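Local coordinates for beta-galactosidase (Streptococcus pneumoniae, PDB 4CUA), which hydrolyses terminal beta-linked galactose from glycans, the part crystallised here being a calcium-containing carbohydrate-binding module of the enzyme, at residues P130-K135 against S149-E154; R74-L79 against V176-K181. One frame throughout, in Å; residues are numbered along the deposited sequence.

Contact 1. Residues P130-K135 against S149-E154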
ATOM      1  N   PRO A 130      11.443  -7.996  -5.000  1.00 14.69           N
ATOM      2  CA  PRO A 130      11.731  -6.992  -3.999  1.00 14.18           C
ATOM      3  C   PRO A 130      12.511  -5.810  -4.543  1.00 15.06           C
ATOM      4  O   PRO A 130      13.293  -5.979  -5.449  1.00 14.80           O
ATOM      5  CB  PRO A 130      12.554  -7.707  -2.957  1.00 15.01           C
ATOM      6  CG  PRO A 130      13.292  -8.752  -3.773  1.00 15.57           C
ATOM      7  CD  PRO A 130      12.342  -9.186  -4.832  1.00 14.93           C
ATOM      8  N   VAL A 131      12.220  -4.607  -4.053  1.00 13.01           N
ATOM      9  CA  VAL A 131      13.009  -3.463  -4.417  1.00 13.70           C
ATOM     10  C   VAL A 131      14.481  -3.691  -3.957  1.00 14.61           C
ATOM     11  O   VAL A 131      14.772  -4.424  -3.031  1.00 14.77           O
ATOM     12  CB  VAL A 131      12.401  -2.161  -3.881  1.00 13.44           C
ATOM     13  CG1 VAL A 131      11.033  -2.008  -4.528  1.00 13.06           C
ATOM     14  CG2 VAL A 131      12.436  -2.071  -2.363  1.00 12.87           C
ATOM     15  N   THR A 132      15.398  -3.012  -4.639  1.00 15.68           N
ATOM     16  CA  THR A 132      16.824  -3.138  -4.294  1.00 16.20           C
ATOM     17  C   THR A 132      17.397  -1.859  -3.715  1.00 15.03           C
ATOM     18  O   THR A 132      16.924  -0.782  -4.013  1.00 13.83           O
ATOM     19  CB  THR A 132      17.624  -3.549  -5.551  1.00 16.70           C
ATOM     20  OG1 THR A 132      17.403  -2.670  -6.644  1.00 16.42           O
ATOM     21  CG2 THR A 132      17.206  -4.899  -5.993  1.00 17.04           C
ATOM     22  N   ASN A 133      18.405  -2.009  -2.885  1.00 14.20           N
ATOM     23  CA  ASN A 133      19.066  -0.921  -2.211  1.00 15.53           C
ATOM     24  C   ASN A 133      18.089   0.009  -1.494  1.00 14.93           C
ATOM     25  O   ASN A 133      18.096   1.237  -1.602  1.00 18.11           O
ATOM     26  CB  ASN A 133      19.933  -0.156  -3.210  1.00 14.71           C
ATOM     27  CG  ASN A 133      21.149  -0.978  -3.662  1.00 14.20           C
ATOM     28  OD1 ASN A 133      21.965  -1.341  -2.843  1.00 16.67           O
ATOM     29  ND2 ASN A 133      21.157  -1.335  -4.895  1.00 14.23           N
ATOM     30  N   LEU A 134      17.242  -0.660  -0.763  1.00 14.58           N
ATOM     31  CA  LEU A 134      16.305   0.016   0.105  1.00 15.25           C
ATOM     32  C   LEU A 134      16.987   0.867   1.140  1.00 14.99           C
ATOM     33  O   LEU A 134      17.879   0.419   1.868  1.00 16.82           O
ATOM     34  CB  LEU A 134      15.413  -0.998   0.817  1.00 16.28           C
ATOM     35  CG  LEU A 134      14.312  -0.362   1.703  1.00 16.13           C
ATOM     36  CD1 LEU A 134      13.261   0.431   0.946  1.00 18.13           C
ATOM     37  CD2 LEU A 134      13.649  -1.535   2.485  1.00 18.47           C
ATOM     38  N   LYS A 135      16.496   2.088   1.261  1.00 16.11           N
ATOM     39  CA  LYS A 135      16.809   2.934   2.367  1.00 16.83           C
ATOM     40  C   LYS A 135      15.478   3.139   3.104  1.00 17.26           C
ATOM     41  O   LYS A 135      14.506   3.521   2.480  1.00 17.79           O
ATOM     42  CB  LYS A 135      17.368   4.279   1.934  1.00 21.22           C
ATOM     43  CG  LYS A 135      18.619   4.204   1.065  1.00 26.68           C
ATOM     44  CD  LYS A 135      19.258   5.586   0.911  1.00 31.23           C
ATOM     45  CE  LYS A 135      20.615   5.473   0.215  1.00 37.61           C
ATOM     46  NZ  LYS A 135      20.434   5.168  -1.230  1.00 40.17           N
ATOM     47  N   SER A 149      13.160   4.750   0.121  1.00 16.53           N
ATOM     48  CA  SER A 149      13.676   4.989  -1.211  1.00 15.64           C
ATOM     49  C   SER A 149      14.468   3.746  -1.635  1.00 12.38           C
ATOM     50  O   SER A 149      14.926   2.986  -0.780  1.00 15.05           O
ATOM     51  CB  SER A 149      14.511   6.267  -1.282  1.00 17.89           C
ATOM     52  OG  SER A 149      15.670   6.193  -0.495  1.00 19.92           O
ATOM     53  N   PHE A 150      14.509   3.556  -2.923  1.00 12.00           N
ATOM     54  CA  PHE A 150      15.061   2.346  -3.518  1.00 12.63           C
ATOM     55  C   PHE A 150      15.398   2.611  -4.964  1.00 13.01           C
ATOM     56  O   PHE A 150      15.093   3.653  -5.575  1.00 12.39           O
ATOM     57  CB  PHE A 150      14.084   1.147  -3.336  1.00 13.88           C
ATOM     58  CG  PHE A 150      12.661   1.471  -3.636  1.00 11.69           C
ATOM     59  CD1 PHE A 150      12.202   1.476  -4.912  1.00 12.18           C
ATOM     60  CD2 PHE A 150      11.777   1.794  -2.580  1.00 13.17           C
ATOM     61  CE1 PHE A 150      10.874   1.808  -5.223  1.00 12.37           C
ATOM     62  CE2 PHE A 150      10.468   2.145  -2.881  1.00 11.62           C
ATOM     63  CZ  PHE A 150      10.028   2.166  -4.175  1.00 11.90           C
ATOM     64  N   ASP A 151      16.130   1.663  -5.567  1.00 14.27           N
ATOM     65  CA  ASP A 151      16.467   1.824  -6.955  1.00 14.80           C
ATOM     66  C   ASP A 151      15.228   1.986  -7.838  1.00 14.41           C
ATOM     67  O   ASP A 151      14.254   1.258  -7.714  1.00 12.79           O
ATOM     68  CB  ASP A 151      17.274   0.617  -7.446  1.00 15.94           C
ATOM     69  CG  ASP A 151      18.643   0.494  -6.800  1.00 18.10           C
ATOM     70  OD1 ASP A 151      19.288   1.512  -6.389  1.00 18.69           O
ATOM     71  OD2 ASP A 151      19.080  -0.677  -6.650  1.00 16.53           O
ATOM     72  N   LYS A 152      15.240   2.917  -8.765  1.00 14.47           N
ATOM     73  CA  LYS A 152      14.187   3.120  -9.661  1.00 15.91           C
ATOM     74  C   LYS A 152      13.781   1.876 -10.466  1.00 17.25           C
ATOM     75  O   LYS A 152      14.678   1.159 -10.982  1.00 17.53           O
ATOM     76  CB  LYS A 152      14.615   4.243 -10.578  1.00 19.90           C
ATOM     77  CG  LYS A 152      13.690   4.637 -11.651  1.00 25.19           C
ATOM     78  CD  LYS A 152      14.388   5.837 -12.347  1.00 25.03           C
ATOM     79  CE  LYS A 152      15.832   5.542 -12.826  1.00 27.64           C
ATOM     80  NZ  LYS A 152      16.595   6.693 -13.461  1.00 26.28           N
ATOM     81  N   VAL A 153      12.484   1.587 -10.521  1.00 16.35           N
ATOM     82  CA  VAL A 153      11.866   0.541 -11.335  1.00 15.43           C
ATOM     83  C   VAL A 153      10.708   1.107 -12.149  1.00 16.64           C
ATOM     84  O   VAL A 153       9.995   2.037 -11.704  1.00 17.18           O
ATOM     85  CB  VAL A 153      11.356  -0.647 -10.466  1.00 16.05           C
ATOM     86  CG1 VAL A 153      12.483  -1.377  -9.821  1.00 17.23           C
ATOM     87  CG2 VAL A 153      10.384  -0.208  -9.391  1.00 17.22           C
ATOM     88  N   GLU A 154      10.489   0.556 -13.325  0.54 15.79           N
ATOM     89  CA  GLU A 154       9.350   0.871 -14.159  0.54 17.09           C
ATOM     90  C   GLU A 154       8.306  -0.237 -14.011  0.54 15.89           C
ATOM     91  O   GLU A 154       8.500  -1.395 -14.403  0.54 16.78           O
ATOM     92  CB  GLU A 154       9.773   0.995 -15.612  0.54 19.12           C
ATOM     93  CG  GLU A 154       8.712   1.569 -16.512  0.54 22.64           C
ATOM     94  CD  GLU A 154       9.228   1.880 -17.906  0.54 26.36           C
ATOM     95  OE1 GLU A 154      10.460   1.722 -18.137  0.54 30.73           O
ATOM     96  OE2 GLU A 154       8.407   2.279 -18.757  0.54 30.15           O
TER
HETATM   97  O   HOH W   1      14.197  -1.360  -6.631  1.00 14.68           O
HETATM   98  O   HOH W   2      18.606   3.077  -3.516  1.00 32.02           O
HETATM   99  O   HOH W   3      17.710   5.658  -2.627  1.00 31.34           O
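Asp-151 takes two hydrogen bonds on a single carboxylate oxygen from the loop 130-135, which follows the strand 128-130 and runs along the strand 145-155 of this galactose-binding-domain-like beta-sandwich. Thr-132 OG1 donates to Asp-151 OD2 at 2.6 Å, reaching it on the anti side and somewhat out of the carboxylate plane. From the syn side, Asn-133 ND2 gives a nearly straight bond of 2.8 Å to the same OD2. OD2 lies almost in the plane of the Asn-133 amide, although that amide and the carboxylate are turned 62° against each other. Thr-132 OG1 sits between its own backbone N and carbonyl carbon (chi1 54°), from where it can reach the carboxylate. With donors on the anti and syn sides of OD2, rotation of the carboxylate is probably restricted and its negative charge probably stabilised.

The main chains join as well. Asp-151 N donates to Thr-132 O at 3.0 Å, and water 1 links Thr-132 N to Asp-151 O. Further along, Lys-135 and Ser-149 form one antiparallel hydrogen-bonded pair, with Lys-135 N to Ser-149 O at 2.7 Å and Ser-149 N to Lys-135 O at 3.0 Å. Water 3 lies between Lys-135 NZ and Ser-149 OG. Val-131 is backbone-bonded to Ile-97, so the loop joins the strands 94-100 and 145-155.

The apolar part centres on Phe-150, the buried residue among those that touch. Leu-134 CD1 comes to the ring edge near CD2. Over one face of the Phe-150 ring stands Val-131, whose CG1 makes a CH-pi contact 3.9 Å from the ring centroid, displaced toward the rim.

Contact 2. Residues R74-L79 against V176-K181; sequences RSVDNL and VQIFAK. With EDO (1,2-ethanediol), chain I.
Where the chain leaves the strand 172-177 of the antiparallel sheet, after Thr-174 and Glu-175 bind the calcium ion, the C-terminal tail runs on beside the strand 70-83, and the side-chain amide of Asn-78 ties the two together. Both ends of this amide bind the backbone of Phe-179: Phe-179 N donates to Asn-78 OD1 at 2.9 Å, and Asn-78 ND2 donates to Phe-179 O at 2.8 Å. Each bond lies in the carbonyl plane of its acceptor, on a lone pair. By meeting both N and O of Phe-179, the side chain offers the donor and acceptor that a neighbouring strand's backbone would. The second N-H of ND2 goes to Asp-77 OD1 at 2.9 Å, nearly straight, which fixes the flip of the amide.

The Phe-179 ring turns its edge to the amide, with CD2 3.6 Å from Asn-78 OD1 and the two planes 23° apart. A 1,2-ethanediol, probably from the crystallisation liquor, accepts from Arg-74 NH1 and Ser-75 N.

Ile-178 is buried, packed between Val-76 and Leu-79. Its CG2, anti to the backbone N, touches Val-76 CG1 where the two side chains cross at about a right angle, and also lies against Asn-78 O, a buried oxygen without a polar partner. Phe-65 of the strand 58-67 and Ile-158 of the strand 157-163 also touch Ile-178. Leu-79 CD1 lies against Ile-178 CG1 at 3.6 Å.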
ATOM      1  N   ARG A  74       4.747   3.344 -14.239  1.00 14.20           N
ATOM      2  CA  ARG A  74       5.477   4.507 -13.751  1.00 14.49           C
ATOM      3  C   ARG A  74       6.851   4.139 -13.297  1.00 15.30           C
ATOM      4  O   ARG A  74       7.108   3.005 -12.864  1.00 13.28           O
ATOM      5  CB  ARG A  74       4.737   5.110 -12.524  1.00 16.00           C
ATOM      6  CG  ARG A  74       3.346   5.580 -12.809  1.00 19.15           C
ATOM      7  CD  ARG A  74       3.230   7.074 -12.860  1.00 17.31           C
ATOM      8  NE  ARG A  74       1.905   7.543 -13.122  1.00 14.91           N
ATOM      9  CZ  ARG A  74       1.739   8.695 -13.805  1.00 13.58           C
ATOM     10  NH1 ARG A  74       2.841   9.327 -14.209  1.00 14.86           N
ATOM     11  NH2 ARG A  74       0.561   9.144 -14.079  1.00 13.71           N
ATOM     12  N   SER A  75       7.749   5.121 -13.341  0.54 14.36           N
ATOM     13  CA  SER A  75       9.092   5.003 -12.799  0.54 15.60           C
ATOM     14  C   SER A  75       9.123   5.393 -11.313  0.54 16.12           C
ATOM     15  O   SER A  75       8.913   6.543 -10.944  0.54 18.92           O
ATOM     16  CB  SER A  75      10.062   5.916 -13.560  0.54 17.33           C
ATOM     17  OG  SER A  75      11.329   5.827 -12.943  0.54 18.81           O
ATOM     18  N   VAL A  76       9.342   4.412 -10.446  1.00 14.85           N
ATOM     19  CA  VAL A  76       9.181   4.563  -9.017  1.00 14.26           C
ATOM     20  C   VAL A  76      10.447   4.305  -8.254  1.00 13.45           C
ATOM     21  O   VAL A  76      11.090   3.236  -8.368  1.00 13.27           O
ATOM     22  CB  VAL A  76       8.075   3.588  -8.474  1.00 13.55           C
ATOM     23  CG1 VAL A  76       7.914   3.782  -6.976  1.00 14.56           C
ATOM     24  CG2 VAL A  76       6.792   3.748  -9.257  1.00 15.10           C
ATOM     25  N   ASP A  77      10.802   5.209  -7.367  1.00 13.29           N
ATOM     26  CA  ASP A  77      11.952   5.062  -6.529  1.00 13.42           C
ATOM     27  C   ASP A  77      11.769   5.399  -5.037  1.00 12.37           C
ATOM     28  O   ASP A  77      12.687   5.525  -4.265  1.00 13.05           O
ATOM     29  CB  ASP A  77      13.184   5.820  -7.141  1.00 14.33           C
ATOM     30  CG  ASP A  77      13.120   7.322  -6.935  1.00 18.89           C
ATOM     31  OD1 ASP A  77      12.094   7.837  -6.421  1.00 16.36           O
ATOM     32  OD2 ASP A  77      14.100   8.022  -7.328  1.00 20.04           O
ATOM     33  N   ASN A  78      10.491   5.489  -4.616  1.00 12.57           N
ATOM     34  CA  ASN A  78      10.153   5.960  -3.311  1.00 12.38           C
ATOM     35  C   ASN A  78       8.746   5.448  -2.944  1.00  9.97           C
ATOM     36  O   ASN A  78       7.957   5.134  -3.791  1.00 10.50           O
ATOM     37  CB  ASN A  78      10.157   7.531  -3.258  1.00 10.76           C
ATOM     38  CG  ASN A  78       9.131   8.139  -4.126  1.00 13.55           C
ATOM     39  OD1 ASN A  78       7.995   8.431  -3.674  1.00 12.81           O
ATOM     40  ND2 ASN A  78       9.432   8.316  -5.395  1.00 12.35           N
ATOM     41  N   LEU A  79       8.542   5.467  -1.635  1.00 10.95           N
ATOM     42  CA  LEU A  79       7.258   5.204  -1.002  1.00 10.55           C
ATOM     43  C   LEU A  79       7.268   5.823   0.331  1.00  9.89           C
ATOM     44  O   LEU A  79       8.217   5.731   1.054  1.00 11.18           O
ATOM     45  CB  LEU A  79       7.108   3.700  -0.838  1.00 10.19           C
ATOM     46  CG  LEU A  79       5.842   3.209  -0.089  1.00 10.74           C
ATOM     47  CD1 LEU A  79       4.538   3.561  -0.793  1.00 11.77           C
ATOM     48  CD2 LEU A  79       5.947   1.707   0.264  1.00 11.45           C
ATOM     49  N   VAL A 176      -0.614   6.451   2.150  1.00  7.76           N
ATOM     50  CA  VAL A 176       0.660   6.266   1.488  1.00  7.60           C
ATOM     51  C   VAL A 176       0.813   7.376   0.477  1.00  8.12           C
ATOM     52  O   VAL A 176      -0.191   7.953   0.043  1.00  8.13           O
ATOM     53  CB  VAL A 176       0.787   4.922   0.779  1.00  8.08           C
ATOM     54  CG1 VAL A 176       0.511   3.786   1.774  1.00  8.56           C
ATOM     55  CG2 VAL A 176      -0.126   4.822  -0.437  1.00  8.20           C
ATOM     56  N   GLN A 177       2.059   7.707   0.134  1.00  8.86           N
ATOM     57  CA  GLN A 177       2.327   8.653  -0.956  1.00  9.20           C
ATOM     58  C   GLN A 177       3.532   8.156  -1.778  1.00  9.44           C
ATOM     59  O   GLN A 177       4.539   7.718  -1.221  1.00 10.87           O
ATOM     60  CB  GLN A 177       2.613  10.054  -0.404  1.00 10.36           C
ATOM     61  CG  GLN A 177       1.419  10.566   0.384  1.00 11.08           C
ATOM     62  CD  GLN A 177       1.647  12.001   0.918  1.00 12.57           C
ATOM     63  OE1 GLN A 177       2.744  12.392   1.273  1.00 14.34           O
ATOM     64  NE2 GLN A 177       0.596  12.736   0.960  1.00 13.58           N
ATOM     65  N   ILE A 178       3.369   8.230  -3.090  1.00  9.67           N
ATOM     66  CA  ILE A 178       4.422   7.868  -4.031  1.00 10.77           C
ATOM     67  C   ILE A 178       4.570   9.055  -4.994  1.00 10.23           C
ATOM     68  O   ILE A 178       3.552   9.565  -5.480  1.00 10.59           O
ATOM     69  CB  ILE A 178       4.066   6.595  -4.818  1.00 11.09           C
ATOM     70  CG1 ILE A 178       3.850   5.434  -3.849  1.00 11.28           C
ATOM     71  CG2 ILE A 178       5.231   6.175  -5.723  1.00 11.99           C
ATOM     72  CD1 ILE A 178       3.265   4.223  -4.559  1.00 11.29           C
ATOM     73  N   PHE A 179       5.834   9.451  -5.242  1.00 12.20           N
ATOM     74  CA  PHE A 179       6.098  10.617  -6.130  1.00 12.24           C
ATOM     75  C   PHE A 179       6.890  10.257  -7.377  1.00 14.61           C
ATOM     76  O   PHE A 179       7.800   9.428  -7.345  1.00 15.34           O
ATOM     77  CB  PHE A 179       6.809  11.702  -5.346  1.00 12.87           C
ATOM     78  CG  PHE A 179       6.063  12.139  -4.126  1.00 13.09           C
ATOM     79  CD1 PHE A 179       5.065  13.073  -4.220  1.00 12.54           C
ATOM     80  CD2 PHE A 179       6.298  11.541  -2.891  1.00 12.12           C
ATOM     81  CE1 PHE A 179       4.360  13.452  -3.100  1.00 12.22           C
ATOM     82  CE2 PHE A 179       5.583  11.931  -1.759  1.00 13.14           C
ATOM     83  CZ  PHE A 179       4.600  12.887  -1.883  1.00 11.15           C
ATOM     84  N   ALA A 180       6.532  10.924  -8.445  1.00 17.26           N
ATOM     85  CA  ALA A 180       7.337  10.923  -9.675  1.00 21.87           C
ATOM     86  C   ALA A 180       8.601  11.723  -9.457  1.00 26.13           C
ATOM     87  O   ALA A 180       8.652  12.604  -8.596  1.00 25.21           O
ATOM     88  CB  ALA A 180       6.547  11.593 -10.781  1.00 23.15           C
ATOM     89  N   LYS A 181       9.599  11.439 -10.296  1.00 32.08           N
ATOM     90  CA  LYS A 181      10.847  12.198 -10.317  1.00 36.65           C
ATOM     91  C   LYS A 181      10.779  13.262 -11.384  1.00 41.89           C
ATOM     92  O   LYS A 181       9.859  14.052 -11.414  1.00 39.18           O
ATOM     93  CB  LYS A 181      12.046  11.280 -10.605  1.00 42.54           C
TER
HETATM   94  C1  EDO I2650       7.222   8.044 -15.102  1.00 31.13           C
HETATM   95  O1  EDO I2650       7.015   6.718 -15.542  1.00 38.58           O
HETATM   96  C2  EDO I2650       5.953   8.818 -15.022  1.00 32.57           C
HETATM   97  O2  EDO I2650       5.793   9.168 -13.654  1.00 26.57           O
HETATM   98  O   HOH W   4       9.606   7.837  -8.684  1.00 16.93           O
HETATM   99  O   HOH W   5       7.550   8.768  -1.029  1.00 19.38           O

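Overall arrangement
Both contacts meet in one sheet, where the strands 145-155 and 70-83 are neighbours: Val-153 pairs with Val-76 and Phe-150 with Asp-77 through their backbones. Contact 1 attaches a loop to the edge of the strand 145-155 that faces away from the strand 70-83 and is largely a surface contact, whereas contact 2 brings the C-terminal tail alongside the strand 70-83 and is partly buried. Along the chain, contact 1 is nested within the loop closed by contact 2. Their chemistry differs accordingly: in contact 1 a carboxylate gathers side-chain donors at the surface, while in contact 2 a neutral amide holds a backbone beside a buried aliphatic cluster. Phe-150 reaches across, its CZ packing near Asn-78 N.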